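Local coordinates for protein Sqt1 (Chaetomium thermophilum, PDB 4ZOY) that probably acts as a dedicated WD40-repeat chaperone that captures a nascent ribosomal protein during its synthesis and so serves ribosome biogenesis, at residues 83-97 / 105-119. Numbering follows the deposited sequence.
Sequences FEIDGHTDSINALTF and LVSGGMDGRMRVYAV
His88 lies between Asp111 and Ser107, both partners at the edge of its ring. ND1 donates to Asp111 OD1 at 3.2 Å; that oxygen, offering its syn lone pair, lies in the ring plane, and the bond is nearly straight (170°). NE2 and Ser107 OG pair at 2.8 Å, either able to donate. Chi1 of 52° puts the Asp111 carboxylate between its own backbone N and carbonyl carbon, from where OD1 also takes Arg113 N, an Asx turn, while OD2 receives Thr89 N at 2.8 Å. Arg113 NE forms a salt bridge to Asp111 OD2 (3.1 Å), its hydrogen bond weak. With an alanine here in place of the Asp111 carboxylate, His88 ND1 and Thr89 N would probably lose their acceptor, Arg113 one charge partner, and the imidazole its fixed rotation. Arg113 NH2 reaches Thr89 OG1 within the guanidinium plane.

Arg115 CD sits over one face of His88, 3.9 Å from the ring centroid, a CH-pi contact; a bend at chi3 turns NE to donate to Tyr117 OH. NH1 of both arginines bridges to Glu135. Asn93 N and Ala94 N both donate to Gly108 O, a classic beta bulge. Farther out, Leu105 CD1 stands 3.8 Å over the centre of the Phe97 ring, and Phe83 directs an edge toward Tyr117 in an offset edge-to-face pair, planes at 77°.

Asp111, His88 and Ser107 match the Asp-His-Ser part of the WD40 tetrad, with Tyr117 where tryptophan usually lies, tying the link from strand 83-85, in the preceding blade, to the next blade's hairpin.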
loop_
_atom_site.group_PDB
_atom_site.type_symbol
_atom_site.label_atom_id
_atom_site.label_comp_id
_atom_site.label_asym_id
_atom_site.label_seq_id
_atom_site.Cartn_x
_atom_site.Cartn_y
_atom_site.Cartn_z
ATOM N N PHE A 83 22.212 5.305 -2.288
ATOM C CA PHE A 83 22.106 5.801 -0.918
ATOM C C PHE A 83 21.811 4.654 0.028
ATOM O O PHE A 83 21.184 3.669 -0.363
ATOM C CB PHE A 83 21.016 6.875 -0.797
ATOM C CG PHE A 83 21.013 7.590 0.527
ATOM C CD1 PHE A 83 22.058 8.437 0.875
ATOM C CD2 PHE A 83 19.962 7.428 1.421
ATOM C CE1 PHE A 83 22.058 9.104 2.088
ATOM C CE2 PHE A 83 19.953 8.092 2.637
ATOM C CZ PHE A 83 21.008 8.932 2.973
ATOM N N GLU A 84 22.270 4.784 1.268
ATOM C CA GLU A 84 22.011 3.786 2.295
ATOM C C GLU A 84 21.244 4.411 3.446
ATOM O O GLU A 84 21.577 5.505 3.907
ATOM C CB GLU A 84 23.317 3.168 2.806
ATOM C CG GLU A 84 24.055 2.359 1.757
ATOM C CD GLU A 84 25.214 1.567 2.333
ATOM O OE1 GLU A 84 25.182 1.246 3.539
ATOM O OE2 GLU A 84 26.144 1.249 1.565
ATOM N N ILE A 85 20.210 3.716 3.904
ATOM C CA ILE A 85 19.411 4.194 5.016
ATOM C C ILE A 85 19.809 3.476 6.294
ATOM O O ILE A 85 19.479 2.306 6.490
ATOM C CB ILE A 85 17.902 3.992 4.757
ATOM C CG1 ILE A 85 17.485 4.688 3.461
ATOM C CG2 ILE A 85 17.091 4.501 5.947
ATOM C CD1 ILE A 85 16.079 4.303 3.000
ATOM N N ASP A 86 20.531 4.188 7.159
ATOM C CA ASP A 86 20.986 3.643 8.432
ATOM C C ASP A 86 20.297 4.326 9.603
ATOM O O ASP A 86 19.741 5.410 9.455
ATOM C CB ASP A 86 22.503 3.803 8.569
ATOM C CG ASP A 86 23.274 3.015 7.525
ATOM O OD1 ASP A 86 22.958 1.827 7.325
ATOM O OD2 ASP A 86 24.194 3.587 6.905
ATOM N N GLY A 87 20.340 3.695 10.769
ATOM C CA GLY A 87 19.784 4.302 11.963
ATOM C C GLY A 87 18.630 3.544 12.587
ATOM O O GLY A 87 18.239 3.823 13.719
ATOM N N HIS A 88 18.061 2.592 11.856
ATOM C CA HIS A 88 17.001 1.779 12.424
ATOM C C HIS A 88 17.591 0.591 13.171
ATOM O O HIS A 88 18.426 -0.144 12.634
ATOM C CB HIS A 88 16.027 1.311 11.343
ATOM C CG HIS A 88 15.158 2.404 10.807
ATOM N ND1 HIS A 88 14.003 2.815 11.447
ATOM C CD2 HIS A 88 15.266 3.168 9.699
ATOM C CE1 HIS A 88 13.449 3.789 10.753
ATOM N NE2 HIS A 88 14.188 4.023 9.685
ATOM N N THR A 89 17.153 0.416 14.415
ATOM C CA THR A 89 17.684 -0.618 15.287
ATOM C C THR A 89 16.822 -1.870 15.237
ATOM O O THR A 89 17.074 -2.856 15.932
ATOM C CB THR A 89 17.791 -0.109 16.735
ATOM O OG1 THR A 89 16.523 0.407 17.158
ATOM C CG2 THR A 89 18.832 1.002 16.821
ATOM N N ASP A 90 15.796 -1.823 14.393
ATOM C CA ASP A 90 14.954 -2.978 14.130
ATOM C C ASP A 90 14.506 -2.813 12.684
ATOM O O ASP A 90 14.802 -1.788 12.078
ATOM C CB ASP A 90 13.767 -3.039 15.098
ATOM C CG ASP A 90 13.183 -4.435 15.237
ATOM O OD1 ASP A 90 13.458 -5.308 14.387
ATOM O OD2 ASP A 90 12.422 -4.658 16.205
ATOM N N SER A 91 13.812 -3.808 12.144
ATOM C CA SER A 91 13.471 -3.845 10.715
ATOM C C SER A 91 12.801 -2.590 10.188
ATOM O O SER A 91 11.929 -2.034 10.841
ATOM C CB SER A 91 12.550 -5.025 10.432
ATOM O OG SER A 91 13.116 -6.226 10.931
ATOM N N ILE A 92 13.202 -2.152 9.003
ATOM C CA ILE A 92 12.411 -1.134 8.304
ATOM C C ILE A 92 11.151 -1.802 7.767
ATOM O O ILE A 92 11.229 -2.803 7.063
ATOM C CB ILE A 92 13.175 -0.460 7.165
ATOM C CG1 ILE A 92 14.389 0.299 7.720
ATOM C CG2 ILE A 92 12.233 0.486 6.401
ATOM C CD1 ILE A 92 15.207 1.050 6.681
ATOM N N ASN A 93 9.995 -1.236 8.104
ATOM C CA ASN A 93 8.710 -1.848 7.802
ATOM C C ASN A 93 7.864 -1.005 6.847
ATOM O O ASN A 93 6.872 -1.487 6.285
ATOM C CB ASN A 93 7.940 -2.073 9.109
ATOM C CG ASN A 93 6.820 -3.073 8.957
ATOM O OD1 ASN A 93 6.983 -4.116 8.325
ATOM N ND2 ASN A 93 5.672 -2.761 9.539
ATOM N N ALA A 94 8.263 0.252 6.678
ATOM C CA ALA A 94 7.515 1.200 5.868
ATOM C C ALA A 94 8.465 2.205 5.236
ATOM O O ALA A 94 9.440 2.618 5.873
ATOM C CB ALA A 94 6.473 1.913 6.723
ATOM N N LEU A 95 8.183 2.566 3.987
ATOM C CA LEU A 95 8.908 3.601 3.248
ATOM C C LEU A 95 7.948 4.417 2.432
ATOM O O LEU A 95 7.004 3.871 1.855
ATOM C CB LEU A 95 9.935 3.002 2.293
ATOM C CG LEU A 95 11.177 2.402 2.932
ATOM C CD1 LEU A 95 11.824 1.471 1.911
ATOM C CD2 LEU A 95 12.139 3.503 3.353
ATOM N N THR A 96 8.195 5.717 2.342
ATOM C CA THR A 96 7.457 6.501 1.374
ATOM C C THR A 96 8.243 7.724 0.911
ATOM O O THR A 96 8.997 8.327 1.677
ATOM C CB THR A 96 6.087 6.930 1.938
ATOM O OG1 THR A 96 5.266 7.439 0.874
ATOM C CG2 THR A 96 6.258 7.970 2.992
ATOM N N PHE A 97 8.105 8.032 -0.371
ATOM C CA PHE A 97 8.442 9.350 -0.884
ATOM C C PHE A 97 7.206 10.208 -0.708
ATOM O O PHE A 97 6.093 9.738 -0.934
ATOM C CB PHE A 97 8.849 9.307 -2.360
ATOM C CG PHE A 97 10.206 8.707 -2.604
ATOM C CD1 PHE A 97 11.347 9.489 -2.530
ATOM C CD2 PHE A 97 10.339 7.367 -2.930
ATOM C CE1 PHE A 97 12.604 8.939 -2.761
ATOM C CE2 PHE A 97 11.598 6.809 -3.161
ATOM C CZ PHE A 97 12.723 7.599 -3.078
ATOM N N LEU A 105 12.073 11.560 1.616
ATOM C CA LEU A 105 12.004 10.112 1.738
ATOM C C LEU A 105 11.911 9.805 3.215
ATOM O O LEU A 105 12.718 10.294 4.008
ATOM C CB LEU A 105 13.242 9.446 1.123
ATOM C CG LEU A 105 13.403 7.943 1.358
ATOM C CD1 LEU A 105 12.254 7.161 0.733
ATOM C CD2 LEU A 105 14.744 7.472 0.801
ATOM N N VAL A 106 10.937 8.994 3.599
ATOM C CA VAL A 106 10.706 8.710 4.996
ATOM C C VAL A 106 10.748 7.210 5.247
ATOM O O VAL A 106 10.114 6.432 4.526
ATOM C CB VAL A 106 9.347 9.283 5.460
ATOM C CG1 VAL A 106 9.207 9.158 6.952
ATOM C CG2 VAL A 106 9.203 10.754 5.028
ATOM N N SER A 107 11.524 6.803 6.247
ATOM C CA SER A 107 11.573 5.397 6.624
ATOM C C SER A 107 10.942 5.184 7.996
ATOM O O SER A 107 11.036 6.038 8.878
ATOM C CB SER A 107 13.018 4.883 6.599
ATOM O OG SER A 107 13.830 5.642 7.482
ATOM N N GLY A 108 10.289 4.042 8.171
ATOM C CA GLY A 108 9.591 3.745 9.403
ATOM C C GLY A 108 9.905 2.346 9.857
ATOM O O GLY A 108 9.829 1.409 9.070
ATOM N N GLY A 109 10.276 2.197 11.122
ATOM C CA GLY A 109 10.739 0.905 11.581
ATOM C C GLY A 109 9.907 0.206 12.634
ATOM O O GLY A 109 9.015 0.790 13.258
ATOM N N MET A 110 10.226 -1.070 12.835
ATOM C CA MET A 110 9.696 -1.858 13.932
ATOM C C MET A 110 10.278 -1.374 15.262
ATOM O O MET A 110 9.910 -1.867 16.325
ATOM C CB MET A 110 10.011 -3.338 13.711
ATOM C CG MET A 110 9.299 -3.930 12.502
ATOM S SD MET A 110 7.519 -3.942 12.761
ATOM C CE MET A 110 7.415 -5.050 14.162
ATOM N N ASP A 111 11.184 -0.407 15.179
ATOM C CA ASP A 111 11.703 0.284 16.350
ATOM C C ASP A 111 10.896 1.545 16.653
ATOM O O ASP A 111 11.174 2.249 17.622
ATOM C CB ASP A 111 13.186 0.638 16.164
ATOM C CG ASP A 111 13.471 1.391 14.858
ATOM O OD1 ASP A 111 12.529 1.774 14.129
ATOM O OD2 ASP A 111 14.664 1.617 14.562
ATOM N N GLY A 112 9.901 1.833 15.821
ATOM C CA GLY A 112 9.071 3.008 16.017
ATOM C C GLY A 112 9.694 4.288 15.492
ATOM O O GLY A 112 9.081 5.360 15.544
ATOM N N ARG A 113 10.920 4.197 14.984
ATOM C CA ARG A 113 11.590 5.373 14.454
ATOM C C ARG A 113 11.050 5.762 13.089
ATOM O O ARG A 113 10.902 4.918 12.199
ATOM C CB ARG A 113 13.098 5.145 14.348
ATOM C CG ARG A 113 13.787 4.876 15.667
ATOM C CD ARG A 113 15.274 4.640 15.446
ATOM N NE ARG A 113 15.830 3.746 16.457
ATOM C CZ ARG A 113 16.358 4.159 17.603
ATOM N NH1 ARG A 113 16.401 5.454 17.880
ATOM N NH2 ARG A 113 16.839 3.283 18.472
ATOM N N MET A 114 10.755 7.046 12.935
ATOM C CA MET A 114 10.455 7.628 11.644
ATOM C C MET A 114 11.611 8.543 11.257
ATOM O O MET A 114 11.835 9.574 11.890
ATOM C CB MET A 114 9.132 8.404 11.679
ATOM C CG MET A 114 8.754 8.987 10.338
ATOM S SD MET A 114 7.230 9.975 10.318
ATOM C CE MET A 114 7.764 11.444 11.218
ATOM N N ARG A 115 12.365 8.155 10.234
ATOM C CA ARG A 115 13.511 8.952 9.808
ATOM C C ARG A 115 13.186 9.694 8.534
ATOM O O ARG A 115 12.706 9.107 7.559
ATOM C CB ARG A 115 14.750 8.071 9.628
ATOM C CG ARG A 115 15.202 7.471 10.946
ATOM C CD ARG A 115 16.419 6.568 10.809
ATOM N NE ARG A 115 17.585 7.250 10.260
ATOM C CZ ARG A 115 18.457 7.944 10.985
ATOM N NH1 ARG A 115 18.282 8.071 12.293
ATOM N NH2 ARG A 115 19.500 8.516 10.396
ATOM N N VAL A 116 13.444 10.999 8.555
ATOM C CA VAL A 116 13.099 11.884 7.455
ATOM C C VAL A 116 14.337 12.379 6.708
ATOM O O VAL A 116 15.245 12.973 7.304
ATOM C CB VAL A 116 12.296 13.104 7.961
ATOM C CG1 VAL A 116 12.006 14.064 6.822
ATOM C CG2 VAL A 116 11.011 12.650 8.657
ATOM N N TYR A 117 14.360 12.132 5.403
ATOM C CA TYR A 117 15.458 12.534 4.533
ATOM C C TYR A 117 14.979 13.504 3.472
ATOM O O TYR A 117 13.968 13.254 2.808
ATOM C CB TYR A 117 16.087 11.314 3.843
ATOM C CG TYR A 117 16.682 10.285 4.783
ATOM C CD1 TYR A 117 15.886 9.319 5.390
ATOM C CD2 TYR A 117 18.044 10.268 5.050
ATOM C CE1 TYR A 117 16.421 8.380 6.246
ATOM C CE2 TYR A 117 18.589 9.335 5.907
ATOM C CZ TYR A 117 17.779 8.394 6.503
ATOM O OH TYR A 117 18.328 7.467 7.356
ATOM N N ALA A 118 15.700 14.606 3.299
ATOM C CA ALA A 118 15.421 15.507 2.194
ATOM C C ALA A 118 15.976 14.912 0.906
ATOM O O ALA A 118 17.071 14.349 0.898
ATOM C CB ALA A 118 16.020 16.885 2.458
ATOM N N VAL A 119 15.213 15.030 -0.174
ATOM C CA VAL A 119 15.600 14.456 -1.453
ATOM C C VAL A 119 15.807 15.541 -2.498
ATOM O O VAL A 119 14.981 16.441 -2.632
ATOM C CB VAL A 119 14.536 13.467 -1.974
ATOM C CG1 VAL A 119 14.996 12.813 -3.274
ATOM C CG2 VAL A 119 14.222 12.414 -0.921
HETATM O O HOH W 1 20.940 6.996 6.760
HETATM O O HOH W 2 12.374 -2.865 18.244
#